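Local coordinates for geranyltranstransferase (Campylobacter jejuni, PDB 3NPK), which probably catalyses the head-to-tail condensation of geranyl diphosphate with isopentenyl diphosphate, giving farnesyl diphosphate and releasing pyrophosphate in isoprenoid biosynthesis, at residues 16-21 and 69-74; 29-34 and 107-112; 79-84 and 89-94. All blocks are in the same frame, centred on the assembly; numbering follows the deposited sequence.

R92 ties the three contacts together. While contact 3 places its guanidinium at the pyrophosphate, its NH1 bonds to T74 OG1 of contact 1 at 3.0 Å and to the carbonyl oxygen M34 O of contact 2 at 2.8 Å. Contacts 1 and 3 share helix 59-80, which carries H73 of the ligand pocket and leads to the aspartates D80 and D81; their centres are about 17 Å apart. Contacts 1 and 2 are closer, about 8 Å between centres, and pack together where L31 meets P18. Contacts 2 and 3 lie about 12 Å apart between centres, joined by H79 NE2 bonding to I107 O. All three reach the second subunit.

Contact 1 of 3, residues 16-21 and 69-74; sequences NLPKVE and LEFIHT. With PPV (pyrophosphate), chain C.
P18 meets the far end of the F71 ring, the two side chains coming from opposite directions. The pyrrolidine carbon P18 CG lies 3.7 Å from F71 CZ, and P18 CD follows at 3.8 Å from the same F71 CZ. At the edge of this ring, near its plane, sits the backbone oxygen N16 O, 3.8 Å from F71 CZ; there the ring hydrogens, slightly positive, probably favour a carbonyl. F71 reaches across because its CG stands anti to the carbonyl carbon (chi1 -78°), carrying the ring out from helix 59-80 to the loop that joins helix 5-14 to helix 27-37. One shell out, V120 touches the ring, while L35 and L113 pack on P18, and L144 of the second subunit closes over the proline as well. Behind F71 the helix has a polar flank: E70 OE2 accepts from A44 N, and H73 belongs to the pyrophosphate pocket. No hydrogen bond crosses between 16-21 and 69-74. The chemistry, mainly apolar, implies that loop and helix meet here by packing, while bonds such as V20 N to N28 OD1 fix the loop from outside.

Contact 2 of 3, residues 29-34 and 107-112; sequences EALALM and ILVGDA
V109 of helix 103-122 plants both its methyls on A30 and L31 of helix 27-37, joining two helices of the all-alpha isoprenoid synthase fold. The short segments cross steeply, at -72°, with their axes 9.7 Å apart at the closest. The tight part centres on the valine. Its CG1 stands anti to the backbone N (chi1 164°), which spreads the two methyls over the backbone at the start of the leucine: V109 CG1 lies 3.9 Å from A30 O and 4.0 Å from L31 CA. The other branch is turned to the alanine, V109 CG2 standing 3.8 Å from A30 CB. L31 sends its CD2 branch past V109 CG1 toward the next turn of the partner helix, where A112 waits. The small A30 and A112 receive the valine and leucine methyls, the backbones come nearest at L31 and V109, and no hydrogen bond crosses between the segments.

The solvent side belongs to E29, which is exposed and touches Y101, and to L33, partly exposed and resting on L97 and I94. Other neighbours are buried in different directions. M34, modelled as selenomethionine, packs on T74 and I78 of helix 59-80, its selenium end turning away from 107-112. D111 and L108 are buried against the second subunit, D111 OD2 hydrogen-bonded to H79 ND1 of that subunit and L108 packed on its A152. The branch of L31 that passes the valine ends with L31 CD2 3.8 Å from A112 CB.

Contact 3 of 3, residues 79-84 and 89-94; sequences HDDLPA and DFRRGI. With PPV (pyrophosphate), chain C.
R91 curls its side chain round the carboxylate of D81, so that nearly every atom has the same oxygen beside it. R91 CB already lies 3.3 Å from D81 OD2. The chain then bends twice (chi2 74°, chi3 70°), which keeps R91 CG 3.6 Å and R91 CD 3.8 Å from D81 OD2 and turns the guanidinium edge-on to the carboxylate. At the head, R91 NE gives an almost straight bond (177°) to the syn lone pair of D81 OD2, 2.8 Å away and in the guanidinium plane. Beyond CZ, which joins the two bonding nitrogens, R91 NH1 takes D81 OD1, also at 2.8 Å, from the syn side but tilted out of both planes. The result is a side-on, two-pronged salt bridge between nearly coplanar groups. A water gives one proton to D81 OD1 at 3.1 Å and another to F90 O, adding a second link between aspartate and strand.

R91 opens a type I' turn to I94 that closes a small hairpin and sets R92 facing the ligand. R92 runs extended to the pyrophosphate, where R92 NE bonds to PPV O12 and R92 NH2 to PPV O22 at 2.7 Å; the backbone N of K40 and NH1 of R43 also hydrogen-bond to it. D80, D81 and D86 match the first aspartate-rich motif of prenyl synthases, which in relatives binds magnesium and the allylic diphosphate. The chemistry implies that adjacent arginines divide the work: R91 fixes an aspartate of the motif, and R92 holds pyrophosphate, probably in the isopentenyl diphosphate site.

Contact 1 of 3, residues 16-21 and 69-74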
ATOM      1  N   ASN A  16       7.400  -9.146  15.313  1.00 12.91           N
ATOM      2  CA  ASN A  16       7.542  -8.271  14.159  1.00 11.67           C
ATOM      3  C   ASN A  16       6.360  -7.321  14.010  1.00 11.47           C
ATOM      4  O   ASN A  16       5.967  -6.971  12.900  1.00 12.00           O
ATOM      5  CB  ASN A  16       7.748  -9.106  12.884  1.00 11.44           C
ATOM      6  CG  ASN A  16       9.161  -9.631  12.783  1.00 12.06           C
ATOM      7  OD1 ASN A  16      10.085  -8.879  12.450  1.00 13.60           O
ATOM      8  ND2 ASN A  16       9.347 -10.907  13.125  1.00 11.52           N
ATOM      9  N   LEU A  17       5.789  -6.899  15.131  1.00 11.44           N
ATOM     10  CA  LEU A  17       4.665  -5.978  15.057  1.00 11.68           C
ATOM     11  C   LEU A  17       5.193  -4.631  14.581  1.00 12.24           C
ATOM     12  O   LEU A  17       6.198  -4.134  15.091  1.00 14.98           O
ATOM     13  CB  LEU A  17       4.006  -5.824  16.430  1.00 13.68           C
ATOM     14  CG  LEU A  17       3.364  -7.120  16.930  1.00 14.20           C
ATOM     15  CD1 LEU A  17       3.029  -7.003  18.429  1.00 15.35           C
ATOM     16  CD2 LEU A  17       2.111  -7.488  16.103  1.00 14.49           C
ATOM     17  N   PRO A  18       4.536  -4.038  13.584  1.00 12.64           N
ATOM     18  CA  PRO A  18       5.034  -2.761  13.064  1.00 13.34           C
ATOM     19  C   PRO A  18       4.872  -1.665  14.112  1.00 13.75           C
ATOM     20  O   PRO A  18       3.833  -1.578  14.762  1.00 14.19           O
ATOM     21  CB  PRO A  18       4.134  -2.477  11.850  1.00 15.84           C
ATOM     22  CG  PRO A  18       3.068  -3.483  11.871  1.00 17.97           C
ATOM     23  CD  PRO A  18       3.282  -4.478  12.950  1.00 13.87           C
ATOM     24  N   LYS A  19       5.898  -0.850  14.288  1.00 13.59           N
ATOM     25  CA  LYS A  19       5.818   0.225  15.275  1.00 14.38           C
ATOM     26  C   LYS A  19       6.778   1.329  14.899  1.00 13.88           C
ATOM     27  O   LYS A  19       7.748   1.098  14.169  1.00 14.56           O
ATOM     28  CB  LYS A  19       6.140  -0.299  16.669  1.00 18.75           C
ATOM     29  CG  LYS A  19       7.458  -1.017  16.747  1.00 22.92           C
ATOM     30  CD  LYS A  19       7.598  -1.735  18.077  1.00 27.32           C
ATOM     31  CE  LYS A  19       8.740  -2.729  18.049  1.00 30.17           C
ATOM     32  NZ  LYS A  19       8.823  -3.489  19.326  1.00 31.77           N
ATOM     33  N   VAL A  20       6.489   2.530  15.381  1.00 12.19           N
ATOM     34  CA  VAL A  20       7.360   3.677  15.196  1.00 12.57           C
ATOM     35  C   VAL A  20       7.424   4.440  16.517  1.00 13.50           C
ATOM     36  O   VAL A  20       6.402   4.624  17.193  1.00 15.20           O
ATOM     37  CB  VAL A  20       6.877   4.602  14.041  1.00 12.32           C
ATOM     38  CG1 VAL A  20       5.434   5.113  14.269  1.00 12.99           C
ATOM     39  CG2 VAL A  20       7.867   5.750  13.822  1.00 14.50           C
ATOM     40  N   GLU A  21       8.625   4.854  16.905  1.00 15.06           N
ATOM     41  CA  GLU A  21       8.774   5.618  18.136  1.00 17.48           C
ATOM     42  C   GLU A  21       8.216   7.021  17.934  1.00 15.59           C
ATOM     43  O   GLU A  21       8.626   7.724  17.023  1.00 16.25           O
ATOM     44  CB  GLU A  21      10.257   5.682  18.528  1.00 22.53           C
ATOM     45  CG  GLU A  21      10.538   6.526  19.756  1.00 29.56           C
ATOM     46  CD  GLU A  21      12.035   6.737  20.022  1.00 35.38           C
ATOM     47  OE1 GLU A  21      12.379   7.765  20.641  1.00 37.99           O
ATOM     48  OE2 GLU A  21      12.868   5.893  19.613  1.00 37.72           O
ATOM     49  N   LEU A  69       1.763 -10.781   3.540  1.00  8.57           N
ATOM     50  CA  LEU A  69       0.421 -11.235   3.166  1.00  8.78           C
ATOM     51  C   LEU A  69      -0.592 -10.941   4.253  1.00  9.14           C
ATOM     52  O   LEU A  69      -1.688 -10.444   3.964  1.00 10.01           O
ATOM     53  CB  LEU A  69       0.406 -12.732   2.879  1.00 11.60           C
ATOM     54  CG  LEU A  69       0.789 -13.183   1.486  1.00 13.80           C
ATOM     55  CD1 LEU A  69       1.041 -14.694   1.532  1.00 16.12           C
ATOM     56  CD2 LEU A  69      -0.301 -12.820   0.484  1.00 13.96           C
ATOM     57  N   GLU A  70      -0.226 -11.237   5.500  1.00  9.94           N
ATOM     58  CA  GLU A  70      -1.153 -11.010   6.601  1.00  9.55           C
ATOM     59  C   GLU A  70      -1.321  -9.514   6.920  1.00  8.98           C
ATOM     60  O   GLU A  70      -2.394  -9.101   7.378  1.00  9.24           O
ATOM     61  CB  GLU A  70      -0.751 -11.835   7.829  1.00 10.54           C
ATOM     62  CG  GLU A  70      -0.869 -13.324   7.547  1.00 11.66           C
ATOM     63  CD  GLU A  70      -2.317 -13.825   7.352  1.00 12.40           C
ATOM     64  OE1 GLU A  70      -3.277 -13.256   7.933  1.00 14.48           O
ATOM     65  OE2 GLU A  70      -2.490 -14.819   6.621  1.00 11.80           O
ATOM     66  N   PHE A  71      -0.296  -8.704   6.645  1.00  8.18           N
ATOM     67  CA  PHE A  71      -0.449  -7.248   6.787  1.00  8.25           C
ATOM     68  C   PHE A  71      -1.490  -6.748   5.788  1.00  8.30           C
ATOM     69  O   PHE A  71      -2.348  -5.934   6.138  1.00  9.23           O
ATOM     70  CB  PHE A  71       0.871  -6.499   6.554  1.00  9.24           C
ATOM     71  CG  PHE A  71       1.842  -6.528   7.728  1.00  9.91           C
ATOM     72  CD1 PHE A  71       1.599  -7.272   8.873  1.00 10.08           C
ATOM     73  CD2 PHE A  71       3.018  -5.813   7.647  1.00 10.84           C
ATOM     74  CE1 PHE A  71       2.519  -7.281   9.929  1.00 10.38           C
ATOM     75  CE2 PHE A  71       3.947  -5.815   8.681  1.00 11.87           C
ATOM     76  CZ  PHE A  71       3.693  -6.553   9.827  1.00 10.47           C
ATOM     77  N   ILE A  72      -1.396  -7.198   4.538  1.00  8.40           N
ATOM     78  CA  ILE A  72      -2.369  -6.796   3.527  1.00  9.44           C
ATOM     79  C   ILE A  72      -3.740  -7.258   3.945  1.00  8.99           C
ATOM     80  O   ILE A  72      -4.703  -6.500   3.883  1.00 10.21           O
ATOM     81  CB  ILE A  72      -2.054  -7.429   2.152  1.00 10.99           C
ATOM     82  CG1 ILE A  72      -0.818  -6.756   1.551  1.00 12.59           C
ATOM     83  CG2 ILE A  72      -3.297  -7.385   1.205  1.00 11.26           C
ATOM     84  CD1 ILE A  72      -1.034  -5.297   1.192  1.00 13.34           C
ATOM     85  N   HIS A  73      -3.844  -8.516   4.344  1.00  8.85           N
ATOM     86  CA  HIS A  73      -5.147  -9.051   4.696  1.00  9.40           C
ATOM     87  C   HIS A  73      -5.760  -8.274   5.869  1.00  8.90           C
ATOM     88  O   HIS A  73      -6.941  -7.903   5.843  1.00  9.62           O
ATOM     89  CB  HIS A  73      -5.029 -10.543   4.982  1.00 10.73           C
ATOM     90  CG  HIS A  73      -6.330 -11.178   5.331  1.00 12.11           C
ATOM     91  ND1 HIS A  73      -6.552 -11.832   6.520  1.00 14.95           N
ATOM     92  CD2 HIS A  73      -7.495 -11.223   4.646  1.00 10.56           C
ATOM     93  CE1 HIS A  73      -7.795 -12.284   6.542  1.00 13.00           C
ATOM     94  NE2 HIS A  73      -8.392 -11.912   5.423  1.00 15.35           N
ATOM     95  N   THR A  74      -4.961  -8.038   6.905  1.00  8.60           N
ATOM     96  CA  THR A  74      -5.463  -7.297   8.060  1.00  8.38           C
ATOM     97  C   THR A  74      -5.864  -5.867   7.699  1.00  8.09           C
ATOM     98  O   THR A  74      -6.917  -5.385   8.159  1.00  9.35           O
ATOM     99  CB  THR A  74      -4.445  -7.332   9.216  1.00  9.00           C
ATOM    100  OG1 THR A  74      -4.360  -8.670   9.709  1.00 11.74           O
ATOM    101  CG2 THR A  74      -4.858  -6.407  10.369  1.00  8.42           C
TER
HETATM  102  O11 PPV C 290     -11.712 -13.508   6.361  1.00 34.36           O
HETATM  103  P1  PPV C 290     -10.901 -14.705   7.157  1.00 30.95           P
HETATM  104  O21 PPV C 290     -11.863 -16.016   7.409  1.00 31.94           O
HETATM  105  O31 PPV C 290      -9.738 -15.137   6.380  1.00 32.36           O
HETATM  106  OPP PPV C 290     -10.552 -14.073   8.630  1.00 25.85           O
HETATM  107  P2  PPV C 290      -9.201 -14.249   9.540  1.00 20.72           P
HETATM  108  O12 PPV C 290      -9.605 -13.419  10.906  1.00 21.31           O
HETATM  109  O22 PPV C 290      -7.947 -13.464   8.866  1.00 20.20           O
HETATM  110  O32 PPV C 290      -8.913 -15.661   9.847  1.00 20.76           O

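Contact 2 of 3, residues 29-34 and 107-112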
ATOM      1  N   GLU A  29      -0.083   0.700  19.549  1.00 10.87           N
ATOM      2  CA  GLU A  29      -1.053  -0.257  20.055  1.00 10.76           C
ATOM      3  C   GLU A  29      -2.148  -0.519  19.017  1.00 11.58           C
ATOM      4  O   GLU A  29      -2.571  -1.666  18.819  1.00 12.55           O
ATOM      5  CB  GLU A  29      -1.651   0.251  21.374  1.00 13.36           C
ATOM      6  CG  GLU A  29      -0.699   0.105  22.553  1.00 15.74           C
ATOM      7  CD  GLU A  29       0.291   1.256  22.706  1.00 19.09           C
ATOM      8  OE1 GLU A  29       0.290   2.189  21.880  1.00 18.55           O
ATOM      9  OE2 GLU A  29       1.087   1.227  23.682  1.00 23.02           O
ATOM     10  N   ALA A  30      -2.589   0.537  18.337  1.00 11.55           N
ATOM     11  CA  ALA A  30      -3.623   0.390  17.316  1.00 11.39           C
ATOM     12  C   ALA A  30      -3.119  -0.425  16.115  1.00 11.45           C
ATOM     13  O   ALA A  30      -3.861  -1.222  15.546  1.00 14.63           O
ATOM     14  CB  ALA A  30      -4.090   1.754  16.867  1.00 11.90           C
ATOM     15  N   LEU A  31      -1.860  -0.219  15.739  1.00 11.24           N
ATOM     16  CA  LEU A  31      -1.228  -1.016  14.677  1.00 12.81           C
ATOM     17  C   LEU A  31      -1.224  -2.498  15.022  1.00 13.01           C
ATOM     18  O   LEU A  31      -1.462  -3.355  14.163  1.00 14.24           O
ATOM     19  CB  LEU A  31       0.225  -0.554  14.445  1.00 13.26           C
ATOM     20  CG  LEU A  31       0.496   0.696  13.591  1.00 14.19           C
ATOM     21  CD1 LEU A  31       1.919   1.219  13.787  1.00 14.98           C
ATOM     22  CD2 LEU A  31       0.231   0.407  12.101  1.00 14.43           C
ATOM     23  N   ALA A  32      -0.913  -2.808  16.277  1.00 11.83           N
ATOM     24  CA  ALA A  32      -0.755  -4.197  16.707  1.00 12.83           C
ATOM     25  C   ALA A  32      -2.083  -4.900  16.964  1.00 12.96           C
ATOM     26  O   ALA A  32      -2.181  -6.105  16.838  1.00 13.26           O
ATOM     27  CB  ALA A  32       0.107  -4.255  17.969  1.00 13.77           C
ATOM     28  N   LEU A  33      -3.102  -4.135  17.334  1.00 13.65           N
ATOM     29  CA  LEU A  33      -4.304  -4.705  17.924  1.00 14.50           C
ATOM     30  C   LEU A  33      -4.939  -5.805  17.074  1.00 13.08           C
ATOM     31  O   LEU A  33      -5.200  -6.902  17.560  1.00 13.91           O
ATOM     32  CB  LEU A  33      -5.319  -3.591  18.189  1.00 17.10           C
ATOM     33  CG  LEU A  33      -6.485  -3.928  19.111  1.00 21.11           C
ATOM     34  CD1 LEU A  33      -5.957  -4.253  20.511  1.00 22.19           C
ATOM     35  CD2 LEU A  33      -7.474  -2.773  19.154  1.00 23.29           C
HETATM   36  N   MSE A  34      -5.209  -5.515  15.806  1.00 13.03           N
HETATM   37  CA  MSE A  34      -5.872  -6.491  14.951  1.00 14.73           C
HETATM   38  C   MSE A  34      -4.967  -7.626  14.518  1.00 13.94           C
HETATM   39  O   MSE A  34      -5.444  -8.735  14.258  1.00 15.94           O
HETATM   40  CB  MSE A  34      -6.483  -5.828  13.720  1.00 18.42           C
HETATM   41  CG  MSE A  34      -7.873  -5.314  13.924  1.00 22.62           C
HETATM   42 SE   MSE A  34      -9.200  -6.647  14.578  1.00 26.84          SE
HETATM   43  CE  MSE A  34     -10.478  -5.351  15.264  1.00 25.04           C
ATOM     44  N   ILE A 107      -8.607   4.278   9.582  1.00  8.70           N
ATOM     45  CA  ILE A 107      -8.186   4.541   8.203  1.00  9.73           C
ATOM     46  C   ILE A 107      -6.657   4.512   8.105  1.00  9.35           C
ATOM     47  O   ILE A 107      -6.080   3.815   7.251  1.00  8.74           O
ATOM     48  CB  ILE A 107      -8.696   5.894   7.698  1.00 10.33           C
ATOM     49  CG1 ILE A 107     -10.217   5.867   7.563  1.00 11.17           C
ATOM     50  CG2 ILE A 107      -8.041   6.232   6.340  1.00 11.41           C
ATOM     51  CD1 ILE A 107     -10.845   7.251   7.563  1.00 12.93           C
ATOM     52  N   LEU A 108      -5.995   5.254   8.988  1.00  8.72           N
ATOM     53  CA  LEU A 108      -4.531   5.376   8.916  1.00  8.54           C
ATOM     54  C   LEU A 108      -3.773   4.096   9.283  1.00  8.89           C
ATOM     55  O   LEU A 108      -2.718   3.826   8.708  1.00  9.01           O
ATOM     56  CB  LEU A 108      -4.044   6.532   9.790  1.00 10.14           C
ATOM     57  CG  LEU A 108      -4.538   7.917   9.350  1.00 10.54           C
ATOM     58  CD1 LEU A 108      -4.063   8.994  10.345  1.00 12.79           C
ATOM     59  CD2 LEU A 108      -4.087   8.218   7.905  1.00 10.93           C
ATOM     60  N   VAL A 109      -4.283   3.323  10.242  1.00  8.58           N
ATOM     61  CA  VAL A 109      -3.660   2.039  10.536  1.00  8.37           C
ATOM     62  C   VAL A 109      -3.741   1.136   9.296  1.00  8.74           C
ATOM     63  O   VAL A 109      -2.756   0.489   8.935  1.00  9.28           O
ATOM     64  CB  VAL A 109      -4.280   1.330  11.766  1.00  8.73           C
ATOM     65  CG1 VAL A 109      -3.874  -0.156  11.781  1.00  9.80           C
ATOM     66  CG2 VAL A 109      -3.850   2.012  13.076  1.00 10.01           C
ATOM     67  N   GLY A 110      -4.900   1.086   8.640  1.00  8.58           N
ATOM     68  CA  GLY A 110      -4.997   0.302   7.419  1.00  9.72           C
ATOM     69  C   GLY A 110      -4.008   0.795   6.363  1.00  8.81           C
ATOM     70  O   GLY A 110      -3.329  -0.004   5.713  1.00  8.48           O
ATOM     71  N   ASP A 111      -3.922   2.114   6.193  1.00  8.56           N
ATOM     72  CA  ASP A 111      -2.989   2.700   5.221  1.00  8.63           C
ATOM     73  C   ASP A 111      -1.561   2.276   5.561  1.00  8.07           C
ATOM     74  O   ASP A 111      -0.792   1.871   4.674  1.00  8.97           O
ATOM     75  CB  ASP A 111      -3.076   4.228   5.205  1.00  9.58           C
ATOM     76  CG  ASP A 111      -4.370   4.738   4.582  1.00  9.70           C
ATOM     77  OD1 ASP A 111      -5.109   3.942   3.973  1.00 10.31           O
ATOM     78  OD2 ASP A 111      -4.652   5.936   4.712  1.00 11.02           O
ATOM     79  N   ALA A 112      -1.207   2.377   6.844  1.00  8.05           N
ATOM     80  CA  ALA A 112       0.121   1.963   7.304  1.00  7.85           C
ATOM     81  C   ALA A 112       0.420   0.509   6.976  1.00  7.85           C
ATOM     82  O   ALA A 112       1.518   0.188   6.531  1.00  8.19           O
ATOM     83  CB  ALA A 112       0.278   2.224   8.799  1.00  8.89           C
TER

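Contact 3 of 3, residues 79-84 and 89-94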
ATOM      1  N   HIS A  79     -10.209  -1.678   6.871  1.00  8.85           N
ATOM      2  CA  HIS A  79     -10.955  -0.771   5.991  1.00  8.83           C
ATOM      3  C   HIS A  79     -12.365  -1.269   5.686  1.00 10.56           C
ATOM      4  O   HIS A  79     -13.314  -0.477   5.694  1.00 11.46           O
ATOM      5  CB  HIS A  79     -10.178  -0.433   4.717  1.00  8.63           C
ATOM      6  CG  HIS A  79      -9.082   0.564   4.941  1.00  9.45           C
ATOM      7  ND1 HIS A  79      -8.390   1.162   3.906  1.00  9.62           N
ATOM      8  CD2 HIS A  79      -8.586   1.104   6.086  1.00  9.68           C
ATOM      9  CE1 HIS A  79      -7.500   2.005   4.405  1.00  9.75           C
ATOM     10  NE2 HIS A  79      -7.597   1.985   5.726  1.00  9.40           N
ATOM     11  N   ASP A  80     -12.517  -2.571   5.432  1.00 10.24           N
ATOM     12  CA  ASP A  80     -13.839  -3.107   5.100  1.00 11.56           C
ATOM     13  C   ASP A  80     -14.821  -2.942   6.266  1.00 11.63           C
ATOM     14  O   ASP A  80     -16.025  -2.787   6.046  1.00 12.91           O
ATOM     15  CB  ASP A  80     -13.748  -4.578   4.735  1.00 14.80           C
ATOM     16  CG  ASP A  80     -13.006  -4.820   3.423  1.00 20.88           C
ATOM     17  OD1 ASP A  80     -12.578  -3.847   2.749  1.00 23.69           O
ATOM     18  OD2 ASP A  80     -12.839  -6.002   3.082  1.00 24.20           O
ATOM     19  N   ASP A  81     -14.298  -2.933   7.495  1.00 10.79           N
ATOM     20  CA  ASP A  81     -15.146  -2.820   8.687  1.00 11.86           C
ATOM     21  C   ASP A  81     -15.613  -1.381   8.955  1.00 11.74           C
ATOM     22  O   ASP A  81     -16.503  -1.169   9.787  1.00 12.58           O
ATOM     23  CB  ASP A  81     -14.408  -3.359   9.927  1.00 14.18           C
ATOM     24  CG  ASP A  81     -14.347  -4.877   9.960  1.00 16.54           C
ATOM     25  OD1 ASP A  81     -15.118  -5.518   9.213  1.00 18.54           O
ATOM     26  OD2 ASP A  81     -13.524  -5.434  10.726  1.00 18.36           O
ATOM     27  N   LEU A  82     -15.041  -0.405   8.243  1.00 12.34           N
ATOM     28  CA  LEU A  82     -15.363   1.012   8.476  1.00 13.10           C
ATOM     29  C   LEU A  82     -16.851   1.295   8.299  1.00 14.34           C
ATOM     30  O   LEU A  82     -17.535   0.619   7.537  1.00 14.44           O
ATOM     31  CB  LEU A  82     -14.580   1.914   7.527  1.00 12.44           C
ATOM     32  CG  LEU A  82     -13.095   2.096   7.845  1.00 13.10           C
ATOM     33  CD1 LEU A  82     -12.403   2.788   6.669  1.00 13.26           C
ATOM     34  CD2 LEU A  82     -12.903   2.894   9.135  1.00 15.03           C
ATOM     35  N   PRO A  83     -17.360   2.311   9.003  1.00 16.22           N
ATOM     36  CA  PRO A  83     -18.779   2.656   8.853  1.00 16.76           C
ATOM     37  C   PRO A  83     -19.214   2.859   7.402  1.00 17.23           C
ATOM     38  O   PRO A  83     -20.354   2.515   7.076  1.00 19.47           O
ATOM     39  CB  PRO A  83     -18.902   3.962   9.636  1.00 18.86           C
ATOM     40  CG  PRO A  83     -17.882   3.778  10.740  1.00 18.24           C
ATOM     41  CD  PRO A  83     -16.716   3.068  10.084  1.00 16.50           C
ATOM     42  N   ALA A  84     -18.346   3.408   6.554  1.00 15.97           N
ATOM     43  CA  ALA A  84     -18.720   3.656   5.152  1.00 16.67           C
ATOM     44  C   ALA A  84     -18.986   2.352   4.411  1.00 17.44           C
ATOM     45  O   ALA A  84     -19.765   2.307   3.454  1.00 17.70           O
ATOM     46  CB  ALA A  84     -17.630   4.446   4.431  1.00 18.17           C
ATOM     47  N   ASP A  89     -18.954  -3.586  14.251  1.00 18.32           N
ATOM     48  CA  ASP A  89     -18.580  -3.196  15.603  1.00 20.16           C
ATOM     49  C   ASP A  89     -17.518  -4.103  16.212  1.00 19.28           C
ATOM     50  O   ASP A  89     -16.868  -3.721  17.188  1.00 19.20           O
ATOM     51  CB  ASP A  89     -19.807  -3.209  16.524  1.00 22.29           C
ATOM     52  CG  ASP A  89     -20.767  -2.063  16.252  1.00 25.74           C
ATOM     53  OD1 ASP A  89     -20.400  -1.097  15.557  1.00 26.20           O
ATOM     54  OD2 ASP A  89     -21.903  -2.123  16.761  1.00 29.08           O
ATOM     55  N   PHE A  90     -17.373  -5.309  15.666  1.00 19.56           N
ATOM     56  CA  PHE A  90     -16.412  -6.286  16.179  1.00 19.83           C
ATOM     57  C   PHE A  90     -15.721  -7.040  15.052  1.00 17.97           C
ATOM     58  O   PHE A  90     -16.296  -7.238  13.979  1.00 19.55           O
ATOM     59  CB  PHE A  90     -17.114  -7.311  17.068  1.00 21.65           C
ATOM     60  CG  PHE A  90     -17.769  -6.713  18.270  1.00 24.43           C
ATOM     61  CD1 PHE A  90     -17.060  -6.537  19.442  1.00 25.05           C
ATOM     62  CD2 PHE A  90     -19.097  -6.313  18.225  1.00 25.73           C
ATOM     63  CE1 PHE A  90     -17.660  -5.975  20.549  1.00 26.72           C
ATOM     64  CE2 PHE A  90     -19.701  -5.753  19.326  1.00 26.83           C
ATOM     65  CZ  PHE A  90     -18.982  -5.586  20.494  1.00 27.32           C
ATOM     66  N   ARG A  91     -14.486  -7.461  15.311  1.00 16.92           N
ATOM     67  CA  ARG A  91     -13.703  -8.270  14.375  1.00 17.45           C
ATOM     68  C   ARG A  91     -12.684  -9.066  15.195  1.00 18.23           C
ATOM     69  O   ARG A  91     -12.066  -8.528  16.106  1.00 18.97           O
ATOM     70  CB  ARG A  91     -12.993  -7.368  13.360  1.00 18.08           C
ATOM     71  CG  ARG A  91     -11.876  -8.039  12.540  1.00 19.82           C
ATOM     72  CD  ARG A  91     -12.411  -8.964  11.479  1.00 20.87           C
ATOM     73  NE  ARG A  91     -13.050  -8.222  10.401  1.00 21.21           N
ATOM     74  CZ  ARG A  91     -13.461  -8.770   9.265  1.00 22.49           C
ATOM     75  NH1 ARG A  91     -14.042  -8.009   8.352  1.00 23.70           N
ATOM     76  NH2 ARG A  91     -13.288 -10.074   9.041  1.00 23.10           N
ATOM     77  N   ARG A  92     -12.528 -10.347  14.886  1.00 18.40           N
ATOM     78  CA  ARG A  92     -11.563 -11.199  15.590  1.00 19.09           C
ATOM     79  C   ARG A  92     -11.745 -11.165  17.115  1.00 21.10           C
ATOM     80  O   ARG A  92     -10.784 -11.278  17.889  1.00 22.43           O
ATOM     81  CB  ARG A  92     -10.130 -10.834  15.185  1.00 18.53           C
ATOM     82  CG  ARG A  92      -9.804 -11.242  13.755  1.00 17.37           C
ATOM     83  CD  ARG A  92      -8.493 -10.638  13.267  1.00 15.54           C
ATOM     84  NE  ARG A  92      -8.096 -11.209  11.983  1.00 15.35           N
ATOM     85  CZ  ARG A  92      -7.027 -10.812  11.293  1.00 15.60           C
ATOM     86  NH1 ARG A  92      -6.235  -9.856  11.774  1.00 14.93           N
ATOM     87  NH2 ARG A  92      -6.745 -11.363  10.124  1.00 16.36           N
ATOM     88  N   GLY A  93     -12.991 -11.014  17.544  1.00 21.55           N
ATOM     89  CA  GLY A  93     -13.311 -11.142  18.955  1.00 22.12           C
ATOM     90  C   GLY A  93     -13.172  -9.878  19.787  1.00 22.24           C
ATOM     91  O   GLY A  93     -13.446  -9.890  20.982  1.00 23.54           O
ATOM     92  N   ILE A  94     -12.751  -8.788  19.161  1.00 21.15           N
ATOM     93  CA  ILE A  94     -12.598  -7.515  19.856  1.00 20.47           C
ATOM     94  C   ILE A  94     -13.332  -6.416  19.096  1.00 19.13           C
ATOM     95  O   ILE A  94     -13.715  -6.610  17.943  1.00 18.98           O
ATOM     96  CB  ILE A  94     -11.108  -7.132  19.990  1.00 21.60           C
ATOM     97  CG1 ILE A  94     -10.413  -7.092  18.622  1.00 20.97           C
ATOM     98  CG2 ILE A  94     -10.390  -8.113  20.909  1.00 23.25           C
ATOM     99  CD1 ILE A  94      -9.089  -6.343  18.650  1.00 21.54           C
TER
HETATM  100  O11 PPV C 290     -11.712 -13.508   6.361  1.00 34.36           O
HETATM  101  P1  PPV C 290     -10.901 -14.705   7.157  1.00 30.95           P
HETATM  102  O21 PPV C 290     -11.863 -16.016   7.409  1.00 31.94           O
HETATM  103  O31 PPV C 290      -9.738 -15.137   6.380  1.00 32.36           O
HETATM  104  OPP PPV C 290     -10.552 -14.073   8.630  1.00 25.85           O
HETATM  105  P2  PPV C 290      -9.201 -14.249   9.540  1.00 20.72           P
HETATM  106  O12 PPV C 290      -9.605 -13.419  10.906  1.00 21.31           O
HETATM  107  O22 PPV C 290      -7.947 -13.464   8.866  1.00 20.20           O
HETATM  108  O32 PPV C 290      -8.913 -15.661   9.847  1.00 20.76           O
HETATM  109  O   HOH W   1     -16.192  -7.661  11.207  1.00 28.08           O